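Local atomic coordinates of isoaspartyl dipeptidase (Fervidobacterium islandicum, PDB entry 7CDH), a protein that probably hydrolyses isoaspartyl (beta-aspartyl) dipeptides as a zinc-dependent amidohydrolase of peptidase family M38, a role linked to protein repair. Residues L322-A325 with E326-I330. Numbering follows the deposited sequence.
Sequences LPLA and EVLKI
Pro323 O receives two backbone N-H groups where the chain turns into the short helix 324-327, with Pro323 itself at the N-cap position. Val327 N lies in the carbonyl plane and gives Pro323 O a nearly straight bond (165°), while Glu326 N comes from above that plane, 3.0 Å from Pro323 O, and is more bent. One residue on, Leu328 N repeats the i to i+4 pattern to Leu324 O.

Leu328 can be followed outward from this bond. Its CB rests 3.4 Å from Leu324 O. Leu328 CG, anti to the carbonyl carbon (chi1 -83°), swings back over the preceding turn, touching Leu324 O as well and meeting Leu324 CD1 at 3.7 Å. Leu328 CD1 lies against Leu324 CG at 4.0 Å, and Leu328 CD2 brushes Leu324 CD1, the two leucines crossing at a slant. Cut back to an alanine here, the side chain would keep CB but is likely to lose its grip on Leu324 and open a gap toward Phe11 and Pro13.

Around the helix, Val327 CG2 packs on Leu322 CB, and Pro323 CG runs alongside Glu326 CG. Lys329 NZ pairs chiefly with Asp278 in a salt bridge; a second, to Glu326 OE2, includes only a weak hydrogen bond.

Within the amidohydrolase fold, the helix runs on into 3-10 segment 328-330. Leu324 and Leu328 touch Phe11 of strand 8-11, Leu324 also Phe362; Val327 packs on Val317 and, with Leu324, on Leu318 of helix 309-318, and Leu322 reaches both that helix and helix 264-273.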
ATOM      1  N   LEU A 322      23.479   8.266  52.899  1.00 48.37           N
ATOM      2  CA  LEU A 322      23.801   7.075  52.050  1.00 40.77           C
ATOM      3  C   LEU A 322      25.201   7.222  51.480  1.00 34.26           C
ATOM      4  O   LEU A 322      25.626   8.312  51.163  1.00 31.30           O
ATOM      5  CB  LEU A 322      22.779   6.881  50.932  1.00 39.05           C
ATOM      6  CG  LEU A 322      21.487   6.188  51.366  1.00 43.37           C
ATOM      7  CD1 LEU A 322      20.583   7.160  52.131  1.00 43.55           C
ATOM      8  CD2 LEU A 322      20.753   5.565  50.173  1.00 40.53           C
ATOM      9  N   PRO A 323      25.983   6.134  51.406  1.00 36.85           N
ATOM     10  CA  PRO A 323      27.334   6.183  50.842  1.00 42.82           C
ATOM     11  C   PRO A 323      27.346   6.331  49.306  1.00 44.96           C
ATOM     12  O   PRO A 323      26.537   5.751  48.639  1.00 44.76           O
ATOM     13  CB  PRO A 323      27.978   4.841  51.275  1.00 39.44           C
ATOM     14  CG  PRO A 323      26.821   3.903  51.559  1.00 37.99           C
ATOM     15  CD  PRO A 323      25.616   4.783  51.858  1.00 40.60           C
ATOM     16  N   LEU A 324      28.292   7.106  48.792  1.00 42.51           N
ATOM     17  CA  LEU A 324      28.405   7.467  47.372  1.00 39.32           C
ATOM     18  C   LEU A 324      28.563   6.202  46.520  1.00 40.15           C
ATOM     19  O   LEU A 324      27.891   6.096  45.495  1.00 43.91           O
ATOM     20  CB  LEU A 324      29.569   8.442  47.196  1.00 37.95           C
ATOM     21  CG  LEU A 324      29.775   8.918  45.756  1.00 42.26           C
ATOM     22  CD1 LEU A 324      28.489   9.548  45.189  1.00 41.95           C
ATOM     23  CD2 LEU A 324      30.922   9.898  45.696  1.00 41.39           C
ATOM     24  N   ALA A 325      29.353   5.226  46.935  1.00 42.99           N
ATOM     25  CA  ALA A 325      29.525   3.977  46.155  1.00 43.91           C
ATOM     26  C   ALA A 325      28.167   3.309  45.887  1.00 40.95           C
ATOM     27  O   ALA A 325      28.035   2.591  44.875  1.00 51.18           O
ATOM     28  CB  ALA A 325      30.461   3.031  46.855  1.00 38.14           C
ATOM     29  N   GLU A 326      27.210   3.504  46.773  1.00 39.57           N
ATOM     30  CA  GLU A 326      25.885   2.851  46.706  1.00 45.75           C
ATOM     31  C   GLU A 326      24.943   3.721  45.869  1.00 41.29           C
ATOM     32  O   GLU A 326      24.283   3.176  44.977  1.00 39.62           O
ATOM     33  CB  GLU A 326      25.365   2.598  48.125  1.00 54.77           C
ATOM     34  CG  GLU A 326      26.047   1.416  48.811  1.00 62.14           C
ATOM     35  CD  GLU A 326      25.748   0.055  48.191  1.00 67.70           C
ATOM     36  OE1 GLU A 326      26.693  -0.771  48.073  1.00 66.89           O
ATOM     37  OE2 GLU A 326      24.562  -0.189  47.828  1.00 75.76           O
ATOM     38  N   VAL A 327      24.883   5.029  46.130  1.00 38.13           N
ATOM     39  CA  VAL A 327      23.974   5.952  45.396  1.00 38.36           C
ATOM     40  C   VAL A 327      24.318   5.932  43.895  1.00 37.34           C
ATOM     41  O   VAL A 327      23.432   5.824  43.114  1.00 39.39           O
ATOM     42  CB  VAL A 327      24.011   7.361  45.979  1.00 37.52           C
ATOM     43  CG1 VAL A 327      22.984   8.245  45.323  1.00 38.91           C
ATOM     44  CG2 VAL A 327      23.738   7.317  47.466  1.00 47.44           C
ATOM     45  N   LEU A 328      25.579   5.879  43.525  1.00 33.71           N
ATOM     46  CA  LEU A 328      26.000   5.957  42.122  1.00 37.21           C
ATOM     47  C   LEU A 328      25.393   4.831  41.289  1.00 39.68           C
ATOM     48  O   LEU A 328      25.385   4.956  40.066  1.00 43.39           O
ATOM     49  CB  LEU A 328      27.518   5.862  42.077  1.00 36.38           C
ATOM     50  CG  LEU A 328      28.228   7.176  42.331  1.00 37.28           C
ATOM     51  CD1 LEU A 328      29.736   6.945  42.264  1.00 40.77           C
ATOM     52  CD2 LEU A 328      27.786   8.228  41.327  1.00 37.26           C
ATOM     53  N   LYS A 329      24.963   3.751  41.915  1.00 40.96           N
ATOM     54  CA  LYS A 329      24.424   2.578  41.201  1.00 39.44           C
ATOM     55  C   LYS A 329      23.255   3.013  40.320  1.00 35.09           C
ATOM     56  O   LYS A 329      23.085   2.382  39.273  1.00 36.16           O
ATOM     57  CB  LYS A 329      23.954   1.505  42.183  1.00 44.54           C
ATOM     58  CG  LYS A 329      25.075   0.766  42.886  1.00 50.49           C
ATOM     59  CD  LYS A 329      24.531  -0.206  43.904  1.00 55.39           C
ATOM     60  CE  LYS A 329      25.599  -1.065  44.530  1.00 54.28           C
ATOM     61  NZ  LYS A 329      24.963  -2.196  45.237  1.00 62.76           N
ATOM     62  N   ILE A 330      22.489   4.025  40.741  1.00 32.44           N
ATOM     63  CA  ILE A 330      21.199   4.407  40.097  1.00 36.21           C
ATOM     64  C   ILE A 330      21.422   5.096  38.736  1.00 33.31           C
ATOM     65  O   ILE A 330      20.455   5.214  37.956  1.00 34.15           O
ATOM     66  CB  ILE A 330      20.368   5.301  41.026  1.00 34.01           C
ATOM     67  CG1 ILE A 330      21.054   6.628  41.318  1.00 34.12           C
ATOM     68  CG2 ILE A 330      19.976   4.553  42.281  1.00 34.82           C
ATOM     69  CD1 ILE A 330      20.304   7.447  42.349  1.00 37.44           C
TER